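Local coordinates for hypothetical protein XAC2396 (Xanthomonas axonopodis pv. citri, PDB 2G3W) that is of unknown function but is built around a variation of the PD-(D/E)XK nuclease motif, within a compact fold of its own, at residues T6-L12 with H25-Q31; R100-G106 with N128-L134; A141-Q147 with H167-T171. One frame throughout, in Å; residues are numbered along the deposited sequence.

Interaction 1 of 3, residues T6-L12 with H25-Q31; sequences TVRRAEL and HSLTLAQ
T6 and Q31 open an antiparallel strand pair as a hydrogen-bonded pair, with Q31 N giving the shorter bond to T6 O. Their side chains lie side by side on the same face. V7 faces A30 in a non-hydrogen-bonded pair on the other face, and its CG1 touches T28 CG2 at 3.7 Å. R8 makes the side-chain hydrogen bonds of the contact. Its chain bends at chi2 (-149°), bringing the guanidinium edge to the Q31 amide. R8 NE reaches Q31 OE1 at 2.9 Å and R8 NH2 reaches the same oxygen at 3.0 Å. Both bonds lie near the guanidinium plane, but the amide plane is turned 49° from it. Two donors grip one oxygen, while Q31 NE2 is bonded to E35 O and D37 OD1. The backbones of R8 and L29, A10 and L27, and L12 and H25 bond both ways. R9 pairs with T28 and lays its CB near L27 O. A10 follows on the R8 face; its CB packs on L29 CD1 at 4.0 Å and on L27 CB. E11 bends back so that its carboxylate stands by S26. A water donates to E11 OE2 and to L27 O and accepts from S26 OG at 2.7 Å, joining the three residues. L12 CD1 meets L27 CD1 at 3.7 Å, the side chains crossing at about a right angle. Helix 37-49 packs on A10 and L27 through L44. The alternating pairs are those of antiparallel strands; strands 6-16 and 21-31, consecutive in the chain, form a beta hairpin, with strand 21-31 outermost in this chain's sheet.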
loop_
_atom_site.group_PDB
_atom_site.type_symbol
_atom_site.label_atom_id
_atom_site.label_comp_id
_atom_site.label_asym_id
_atom_site.label_seq_id
_atom_site.Cartn_x
_atom_site.Cartn_y
_atom_site.Cartn_z
ATOM N N THR A 6 -4.384 -2.052 35.028
ATOM C CA THR A 6 -5.756 -2.564 35.088
ATOM C C THR A 6 -5.981 -3.500 33.914
ATOM O O THR A 6 -5.593 -3.188 32.771
ATOM C CB THR A 6 -6.838 -1.436 35.061
ATOM O OG1 THR A 6 -6.859 -0.823 33.785
ATOM C CG2 THR A 6 -6.568 -0.339 36.102
ATOM N N VAL A 7 -6.630 -4.626 34.199
ATOM C CA VAL A 7 -6.858 -5.684 33.222
ATOM C C VAL A 7 -8.203 -5.534 32.542
ATOM O O VAL A 7 -9.229 -5.373 33.197
ATOM C CB VAL A 7 -6.837 -7.097 33.867
ATOM C CG1 VAL A 7 -6.954 -8.161 32.793
ATOM C CG2 VAL A 7 -5.586 -7.309 34.691
ATOM N N ARG A 8 -8.187 -5.628 31.222
ATOM C CA ARG A 8 -9.395 -5.541 30.430
ATOM C C ARG A 8 -9.619 -6.845 29.692
ATOM O O ARG A 8 -8.664 -7.508 29.301
ATOM C CB ARG A 8 -9.269 -4.397 29.425
ATOM C CG ARG A 8 -8.784 -3.130 30.112
ATOM C CD ARG A 8 -9.320 -1.930 29.460
ATOM N NE ARG A 8 -8.922 -0.684 30.103
ATOM C CZ ARG A 8 -9.787 0.171 30.630
ATOM N NH1 ARG A 8 -11.091 -0.105 30.624
ATOM N NH2 ARG A 8 -9.353 1.311 31.152
ATOM N N ARG A 9 -10.890 -7.176 29.487
ATOM C CA ARG A 9 -11.278 -8.305 28.668
ATOM C C ARG A 9 -11.731 -7.804 27.304
ATOM O O ARG A 9 -12.411 -6.783 27.194
ATOM C CB ARG A 9 -12.410 -9.094 29.329
ATOM C CG ARG A 9 -12.032 -9.921 30.566
ATOM C CD ARG A 9 -13.245 -10.780 30.990
ATOM N NE ARG A 9 -12.981 -11.729 32.078
ATOM C CZ ARG A 9 -13.443 -11.606 33.320
ATOM N NH1 ARG A 9 -14.202 -10.572 33.672
ATOM N NH2 ARG A 9 -13.157 -12.537 34.222
ATOM N N ALA A 10 -11.377 -8.542 26.258
ATOM C CA ALA A 10 -11.836 -8.199 24.921
ATOM C C ALA A 10 -12.204 -9.453 24.167
ATOM O O ALA A 10 -11.409 -10.376 24.078
ATOM C CB ALA A 10 -10.770 -7.431 24.183
ATOM N N GLU A 11 -13.425 -9.494 23.649
ATOM C CA GLU A 11 -13.840 -10.578 22.769
ATOM C C GLU A 11 -13.909 -10.018 21.350
ATOM O O GLU A 11 -14.587 -9.005 21.101
ATOM C CB GLU A 11 -15.184 -11.149 23.192
ATOM C CG GLU A 11 -15.316 -11.424 24.700
ATOM C CD GLU A 11 -14.506 -12.638 25.196
ATOM O OE1 GLU A 11 -14.444 -13.673 24.482
ATOM O OE2 GLU A 11 -13.948 -12.560 26.319
ATOM N N LEU A 12 -13.188 -10.657 20.434
ATOM C CA LEU A 12 -13.171 -10.217 19.041
ATOM C C LEU A 12 -13.758 -11.275 18.117
ATOM O O LEU A 12 -13.269 -12.410 18.061
ATOM C CB LEU A 12 -11.741 -9.873 18.594
ATOM C CG LEU A 12 -10.909 -8.861 19.397
ATOM C CD1 LEU A 12 -9.499 -8.747 18.844
ATOM C CD2 LEU A 12 -11.597 -7.503 19.413
ATOM N N HIS A 25 -11.683 -14.558 19.273
ATOM C CA HIS A 25 -10.599 -14.391 20.232
ATOM C C HIS A 25 -11.073 -13.806 21.555
ATOM O O HIS A 25 -11.635 -12.713 21.594
ATOM C CB HIS A 25 -9.496 -13.490 19.648
ATOM C CG HIS A 25 -8.771 -14.111 18.506
ATOM N ND1 HIS A 25 -7.653 -14.898 18.681
ATOM C CD2 HIS A 25 -9.033 -14.114 17.178
ATOM C CE1 HIS A 25 -7.227 -15.316 17.499
ATOM N NE2 HIS A 25 -8.048 -14.853 16.571
ATOM N N SER A 26 -10.827 -14.559 22.623
ATOM C CA SER A 26 -11.047 -14.109 23.977
ATOM C C SER A 26 -9.733 -13.591 24.528
ATOM O O SER A 26 -8.812 -14.369 24.796
ATOM C CB SER A 26 -11.554 -15.279 24.828
ATOM O OG SER A 26 -11.930 -14.829 26.104
ATOM N N LEU A 27 -9.640 -12.270 24.678
ATOM C CA LEU A 27 -8.395 -11.636 25.063
ATOM C C LEU A 27 -8.448 -10.973 26.443
ATOM O O LEU A 27 -9.511 -10.586 26.911
ATOM C CB LEU A 27 -8.017 -10.561 24.019
ATOM C CG LEU A 27 -7.826 -11.055 22.579
ATOM C CD1 LEU A 27 -7.438 -9.891 21.737
ATOM C CD2 LEU A 27 -6.781 -12.158 22.471
ATOM N N THR A 28 -7.262 -10.828 27.030
ATOM C CA THR A 28 -7.008 -10.128 28.271
ATOM C C THR A 28 -5.851 -9.192 28.009
ATOM O O THR A 28 -4.842 -9.603 27.412
ATOM C CB THR A 28 -6.641 -11.180 29.354
ATOM O OG1 THR A 28 -7.855 -11.643 29.956
ATOM C CG2 THR A 28 -5.690 -10.634 30.413
ATOM N N LEU A 29 -6.019 -7.919 28.390
ATOM C CA LEU A 29 -4.994 -6.890 28.198
ATOM C C LEU A 29 -4.736 -6.180 29.490
ATOM O O LEU A 29 -5.674 -5.667 30.118
ATOM C CB LEU A 29 -5.406 -5.847 27.133
ATOM C CG LEU A 29 -5.610 -6.258 25.684
ATOM C CD1 LEU A 29 -7.073 -6.670 25.501
ATOM C CD2 LEU A 29 -5.260 -5.062 24.791
ATOM N N ALA A 30 -3.475 -6.188 29.915
ATOM C CA ALA A 30 -3.071 -5.451 31.109
ATOM C C ALA A 30 -2.732 -4.048 30.644
ATOM O O ALA A 30 -1.815 -3.884 29.880
ATOM C CB ALA A 30 -1.853 -6.090 31.759
ATOM N N GLN A 31 -3.464 -3.043 31.098
ATOM C CA GLN A 31 -3.166 -1.653 30.716
ATOM C C GLN A 31 -2.157 -1.025 31.684
ATOM O O GLN A 31 -2.473 -0.777 32.843
ATOM C CB GLN A 31 -4.431 -0.799 30.693
ATOM C CG GLN A 31 -4.168 0.638 30.222
ATOM C CD GLN A 31 -5.449 1.407 29.933
ATOM O OE1 GLN A 31 -6.547 0.902 30.143
ATOM N NE2 GLN A 31 -5.307 2.635 29.435
HETATM O O HOH W 1 -11.497 -12.519 27.427
#

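Interaction 2 of 3, residues R100-G106 with N128-L134; sequences REAVVIG and NLRVIEL
R130 reaches back along the sheet to E101, and its side chain can be followed outward. CB lies 3.8 Å from A102 O and also touches V103 CG2. CG stands anti to the backbone N (chi1 179°) and carries the chain off the strand. CD comes 3.6 Å from E101 OE2. The bend at chi3 (-65°) turns NE onto E101 OE2, at 3.0 Å, as a salt bridge. The oxygen lies in the guanidinium plane, but NE meets it from above the carboxylate plane. CZ and NH2 both stay 4.0 Å from E101 OE2, so the salt bridge is made through NE. The side chain of R130 also touches F50, A179 and P180. Strands 101-106 and 129-133 run parallel and are joined through helix 110-123, a beta-alpha-beta unit. Their backbones bond alternately, from A102 N to N128 O at one end to L134 N and G106 O at the other. On the face of R130, I105 CG1 packs on I132 CG1 at 3.7 Å, and I105 CG2 on L134 CD1. On the other face, V104 CG2 touches L129 CD1 at 4.2 Å. N128 ND2 bonds R100 O from above the carbonyl plane at 3.3 Å and also bonds C96 O.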
loop_
_atom_site.group_PDB
_atom_site.type_symbol
_atom_site.label_atom_id
_atom_site.label_comp_id
_atom_site.label_asym_id
_atom_site.label_seq_id
_atom_site.Cartn_x
_atom_site.Cartn_y
_atom_site.Cartn_z
ATOM N N ARG A 100 11.336 -12.264 11.708
ATOM C CA ARG A 100 11.098 -12.563 10.296
ATOM C C ARG A 100 10.407 -11.376 9.612
ATOM O O ARG A 100 10.793 -10.971 8.514
ATOM C CB ARG A 100 10.249 -13.838 10.169
ATOM C CG ARG A 100 10.219 -14.524 8.786
ATOM C CD ARG A 100 9.044 -15.578 8.668
ATOM N NE ARG A 100 7.793 -15.044 9.243
ATOM C CZ ARG A 100 7.065 -14.046 8.723
ATOM N NH1 ARG A 100 7.426 -13.490 7.562
ATOM N NH2 ARG A 100 5.968 -13.612 9.358
ATOM N N GLU A 101 9.388 -10.843 10.278
ATOM C CA GLU A 101 8.700 -9.638 9.843
ATOM C C GLU A 101 8.603 -8.693 11.036
ATOM O O GLU A 101 8.296 -9.128 12.136
ATOM C CB GLU A 101 7.288 -9.949 9.311
ATOM C CG GLU A 101 6.561 -8.659 8.754
ATOM C CD GLU A 101 5.132 -8.914 8.194
ATOM O OE1 GLU A 101 4.889 -9.936 7.531
ATOM O OE2 GLU A 101 4.247 -8.057 8.397
ATOM N N ALA A 102 8.900 -7.407 10.808
ATOM C CA ALA A 102 8.746 -6.380 11.819
ATOM C C ALA A 102 7.660 -5.461 11.333
ATOM O O ALA A 102 7.548 -5.228 10.113
ATOM C CB ALA A 102 10.057 -5.610 12.016
ATOM N N VAL A 103 6.848 -4.962 12.261
ATOM C CA VAL A 103 5.770 -4.010 11.944
ATOM C C VAL A 103 5.853 -2.814 12.887
ATOM O O VAL A 103 5.982 -2.980 14.105
ATOM C CB VAL A 103 4.370 -4.694 12.101
ATOM C CG1 VAL A 103 3.193 -3.781 11.616
ATOM C CG2 VAL A 103 4.354 -6.080 11.362
ATOM N N VAL A 104 5.771 -1.614 12.326
ATOM C CA VAL A 104 5.588 -0.407 13.090
ATOM C C VAL A 104 4.179 0.099 12.771
ATOM O O VAL A 104 3.820 0.233 11.610
ATOM C CB VAL A 104 6.635 0.643 12.652
ATOM C CG1 VAL A 104 6.371 2.035 13.318
ATOM C CG2 VAL A 104 7.982 0.155 12.980
ATOM N N ILE A 105 3.386 0.390 13.807
ATOM C CA ILE A 105 2.021 0.923 13.633
ATOM C C ILE A 105 1.990 2.319 14.256
ATOM O O ILE A 105 1.983 2.452 15.465
ATOM C CB ILE A 105 0.999 -0.006 14.305
ATOM C CG1 ILE A 105 1.051 -1.385 13.633
ATOM C CG2 ILE A 105 -0.472 0.589 14.247
ATOM C CD1 ILE A 105 0.059 -2.416 14.224
ATOM N N GLY A 106 2.085 3.349 13.438
ATOM C CA GLY A 106 1.992 4.722 13.941
ATOM C C GLY A 106 0.573 5.286 13.907
ATOM O O GLY A 106 -0.266 4.828 13.129
ATOM N N ASN A 128 12.101 -6.532 5.345
ATOM C CA ASN A 128 11.159 -7.348 6.115
ATOM C C ASN A 128 10.351 -6.474 7.055
ATOM O O ASN A 128 9.793 -6.935 8.051
ATOM C CB ASN A 128 11.899 -8.444 6.886
ATOM C CG ASN A 128 12.868 -7.886 7.947
ATOM O OD1 ASN A 128 13.459 -6.822 7.773
ATOM N ND2 ASN A 128 13.041 -8.634 9.041
ATOM N N LEU A 129 10.290 -5.201 6.722
ATOM C CA LEU A 129 9.599 -4.215 7.531
ATOM C C LEU A 129 8.259 -3.845 6.919
ATOM O O LEU A 129 8.157 -3.649 5.717
ATOM C CB LEU A 129 10.479 -2.963 7.635
ATOM C CG LEU A 129 9.905 -1.719 8.333
ATOM C CD1 LEU A 129 9.519 -2.017 9.768
ATOM C CD2 LEU A 129 10.988 -0.626 8.281
ATOM N N ARG A 130 7.226 -3.792 7.752
ATOM C CA ARG A 130 5.920 -3.255 7.373
ATOM C C ARG A 130 5.641 -1.994 8.203
ATOM O O ARG A 130 5.737 -2.020 9.433
ATOM C CB ARG A 130 4.826 -4.328 7.632
ATOM C CG ARG A 130 3.401 -3.878 7.302
ATOM C CD ARG A 130 2.380 -5.025 7.647
ATOM N NE ARG A 130 2.656 -6.149 6.763
ATOM C CZ ARG A 130 2.258 -6.244 5.495
ATOM N NH1 ARG A 130 1.528 -5.287 4.917
ATOM N NH2 ARG A 130 2.615 -7.288 4.798
ATOM N N VAL A 131 5.331 -0.877 7.557
ATOM C CA VAL A 131 5.021 0.336 8.293
ATOM C C VAL A 131 3.615 0.716 7.912
ATOM O O VAL A 131 3.273 0.792 6.713
ATOM C CB VAL A 131 6.011 1.526 7.993
ATOM C CG1 VAL A 131 5.542 2.818 8.775
ATOM C CG2 VAL A 131 7.434 1.148 8.389
ATOM N N ILE A 132 2.769 0.867 8.927
ATOM C CA ILE A 132 1.417 1.353 8.691
ATOM C C ILE A 132 1.096 2.587 9.533
ATOM O O ILE A 132 1.682 2.804 10.620
ATOM C CB ILE A 132 0.336 0.275 8.868
ATOM C CG1 ILE A 132 0.077 -0.024 10.306
ATOM C CG2 ILE A 132 0.638 -1.055 8.057
ATOM C CD1 ILE A 132 -1.303 -0.557 10.483
ATOM N N GLU A 133 0.195 3.413 9.006
ATOM C CA GLU A 133 -0.230 4.610 9.725
ATOM C C GLU A 133 -1.751 4.596 9.845
ATOM O O GLU A 133 -2.453 4.354 8.856
ATOM C CB GLU A 133 0.195 5.885 9.015
ATOM C CG GLU A 133 -0.462 7.078 9.685
ATOM C CD GLU A 133 0.116 8.397 9.283
ATOM O OE1 GLU A 133 1.045 8.423 8.450
ATOM O OE2 GLU A 133 -0.341 9.429 9.831
ATOM N N LEU A 134 -2.222 4.860 11.063
ATOM C CA LEU A 134 -3.640 5.002 11.345
ATOM C C LEU A 134 -3.965 6.473 11.602
ATOM O O LEU A 134 -3.203 7.168 12.256
ATOM C CB LEU A 134 -3.972 4.207 12.597
ATOM C CG LEU A 134 -3.459 2.770 12.646
ATOM C CD1 LEU A 134 -3.795 2.112 14.037
ATOM C CD2 LEU A 134 -4.035 1.954 11.472
#

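Interaction 3 of 3, residues A141-Q147 with H167-T171; sequences ALGALIQ and HGSVT. With ACT (acetate ion), chain D.
L145 lies in a type I beta turn from G143 to I146, where the chain leaves the helix that holds A141 and L142, and this turn faces the start of strand 168-176. The nearest CA pairs across the contact are L142 with V170 and L145 with G168, both more than 6 Å apart, so side chains do most of the joining. L145 points toward the strand. Its CD1 rests on G168 C at 3.7 Å and on V170 CG2 at 3.9 Å. L145 CD2 lies 3.8 Å from G168 CA, over a residue with no side chain. V170 CG2 also meets A141 CB at 4.0 Å and packs against L142 N and CA. H167 makes the polar link. With chi1 at 67°, CG sits between the backbone N and the carbonyl carbon, and the ring turns an edge to L145 O. H167 NE2 gives a hydrogen bond to L145 O at 2.7 Å; the position of that oxygen is less certain. Q147 comes from the opposite direction and lays its amide over one face of the ring. The two planes are only 18° apart, and Q147 CD sits 3.4 Å above the ring, offset toward its rim. H167 ND1 gives a weak bond to an acetate ion, probably from the crystallisation liquor. The stacked amide and, if L145 O is rightly placed, the NE2 bond would fix the rotation of the ring. S169 points away from the turn and bonds Q162 NE2 through OG. Strand 160-165 runs antiparallel beside strand 168-176, and its M163 touches L142. Helix 37-49 lies against the turn, where its L40 and M41 meet I146 and M41 also meets L142.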
loop_
_atom_site.group_PDB
_atom_site.type_symbol
_atom_site.label_atom_id
_atom_site.label_comp_id
_atom_site.label_asym_id
_atom_site.label_seq_id
_atom_site.Cartn_x
_atom_site.Cartn_y
_atom_site.Cartn_z
ATOM N N ALA A 141 -11.013 8.405 18.727
ATOM C CA ALA A 141 -12.410 7.941 18.815
ATOM C C ALA A 141 -12.470 6.493 19.296
ATOM O O ALA A 141 -13.376 6.114 20.045
ATOM C CB ALA A 141 -13.093 8.072 17.449
ATOM N N LEU A 142 -11.509 5.670 18.871
ATOM C CA LEU A 142 -11.504 4.256 19.291
ATOM C C LEU A 142 -11.187 4.114 20.762
ATOM O O LEU A 142 -11.776 3.292 21.442
ATOM C CB LEU A 142 -10.573 3.408 18.436
ATOM C CG LEU A 142 -10.573 1.888 18.561
ATOM C CD1 LEU A 142 -11.957 1.208 18.292
ATOM C CD2 LEU A 142 -9.500 1.357 17.603
ATOM N N GLY A 143 -10.264 4.936 21.252
ATOM C CA GLY A 143 -9.950 4.968 22.668
ATOM C C GLY A 143 -11.151 5.307 23.521
ATOM O O GLY A 143 -11.226 4.907 24.669
ATOM N N ALA A 144 -12.107 6.045 22.973
ATOM C CA ALA A 144 -13.290 6.424 23.753
ATOM C C ALA A 144 -14.267 5.262 23.914
ATOM O O ALA A 144 -15.186 5.330 24.737
ATOM C CB ALA A 144 -13.994 7.650 23.122
ATOM N N LEU A 145 -14.065 4.193 23.140
ATOM C CA LEU A 145 -14.954 3.026 23.222
ATOM C C LEU A 145 -14.436 1.989 24.218
ATOM O O LEU A 145 -15.033 0.913 24.363
ATOM C CB LEU A 145 -15.115 2.374 21.840
ATOM C CG LEU A 145 -15.785 3.193 20.724
ATOM C CD1 LEU A 145 -15.961 2.365 19.482
ATOM C CD2 LEU A 145 -17.140 3.752 21.149
ATOM N N ILE A 146 -13.339 2.308 24.902
ATOM C CA ILE A 146 -12.744 1.409 25.888
ATOM C C ILE A 146 -13.737 1.073 27.041
ATOM O O ILE A 146 -14.487 1.920 27.507
ATOM C CB ILE A 146 -11.421 1.955 26.434
ATOM C CG1 ILE A 146 -10.548 0.823 27.003
ATOM C CG2 ILE A 146 -11.662 3.044 27.492
ATOM C CD1 ILE A 146 -9.136 1.301 27.272
ATOM N N GLN A 147 -13.746 -0.189 27.447
ATOM C CA GLN A 147 -14.534 -0.643 28.598
ATOM C C GLN A 147 -13.734 -1.721 29.311
ATOM O O GLN A 147 -12.748 -2.180 28.788
ATOM C CB GLN A 147 -15.874 -1.210 28.139
ATOM C CG GLN A 147 -16.747 -0.234 27.353
ATOM C CD GLN A 147 -18.083 -0.836 27.005
ATOM O OE1 GLN A 147 -19.130 -0.268 27.307
ATOM N NE2 GLN A 147 -18.058 -2.007 26.381
ATOM N N HIS A 167 -21.970 -0.266 21.706
ATOM C CA HIS A 167 -21.947 1.101 22.240
ATOM C C HIS A 167 -21.266 2.160 21.350
ATOM O O HIS A 167 -21.058 3.302 21.782
ATOM C CB HIS A 167 -21.344 1.113 23.659
ATOM C CG HIS A 167 -19.883 0.761 23.711
ATOM N ND1 HIS A 167 -19.416 -0.523 23.516
ATOM C CD2 HIS A 167 -18.791 1.524 23.958
ATOM C CE1 HIS A 167 -18.096 -0.533 23.616
ATOM N NE2 HIS A 167 -17.693 0.691 23.898
ATOM N N GLY A 168 -20.919 1.795 20.119
ATOM C CA GLY A 168 -20.205 2.716 19.225
ATOM C C GLY A 168 -19.440 1.990 18.134
ATOM O O GLY A 168 -19.269 0.768 18.186
ATOM N N SER A 169 -18.990 2.745 17.134
ATOM C CA SER A 169 -18.225 2.183 16.034
ATOM C C SER A 169 -17.171 3.176 15.566
ATOM O O SER A 169 -17.325 4.393 15.729
ATOM C CB SER A 169 -19.152 1.792 14.879
ATOM O OG SER A 169 -18.416 1.146 13.856
ATOM N N VAL A 170 -16.083 2.636 15.031
ATOM C CA VAL A 170 -15.028 3.404 14.361
ATOM C C VAL A 170 -14.603 2.606 13.142
ATOM O O VAL A 170 -14.365 1.396 13.250
ATOM C CB VAL A 170 -13.789 3.604 15.274
ATOM C CG1 VAL A 170 -12.640 4.355 14.519
ATOM C CG2 VAL A 170 -14.169 4.323 16.567
ATOM N N THR A 171 -14.526 3.288 11.994
ATOM C CA THR A 171 -14.028 2.723 10.740
ATOM C C THR A 171 -12.848 3.549 10.262
ATOM O O THR A 171 -12.876 4.789 10.270
ATOM C CB THR A 171 -15.121 2.685 9.613
ATOM O OG1 THR A 171 -16.305 2.073 10.106
ATOM C CG2 THR A 171 -14.658 1.894 8.396
HETATM C C ACT D . -22.300 -2.777 25.352
HETATM O O ACT D . -22.869 -3.846 25.689
HETATM O OXT ACT D . -21.201 -2.896 24.768
HETATM C CH3 ACT D . -22.897 -1.422 25.628
#

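Overall arrangement
All three contacts reach the same mixed sheet, and they follow one another along the chain without overlap. Interactions 1 and 3 touch, with centres about 15 Å apart. R8 NH1 makes a probable, weak hydrogen bond to Q147 O at 3.2 Å, and I146 CD1 packs on R8 NE, so the guanidinium that holds Q31 also meets the turn of interaction 3. Interaction 2 stands apart: its centre is about 23 Å from each of the others, and its nearest atoms are about 7 Å from interaction 3. The chain runs from its strand 129-133 into helix 136-143 of interaction 3, and strands 129-133 and 168-176 are neighbours. Helix 37-49 packs against all three.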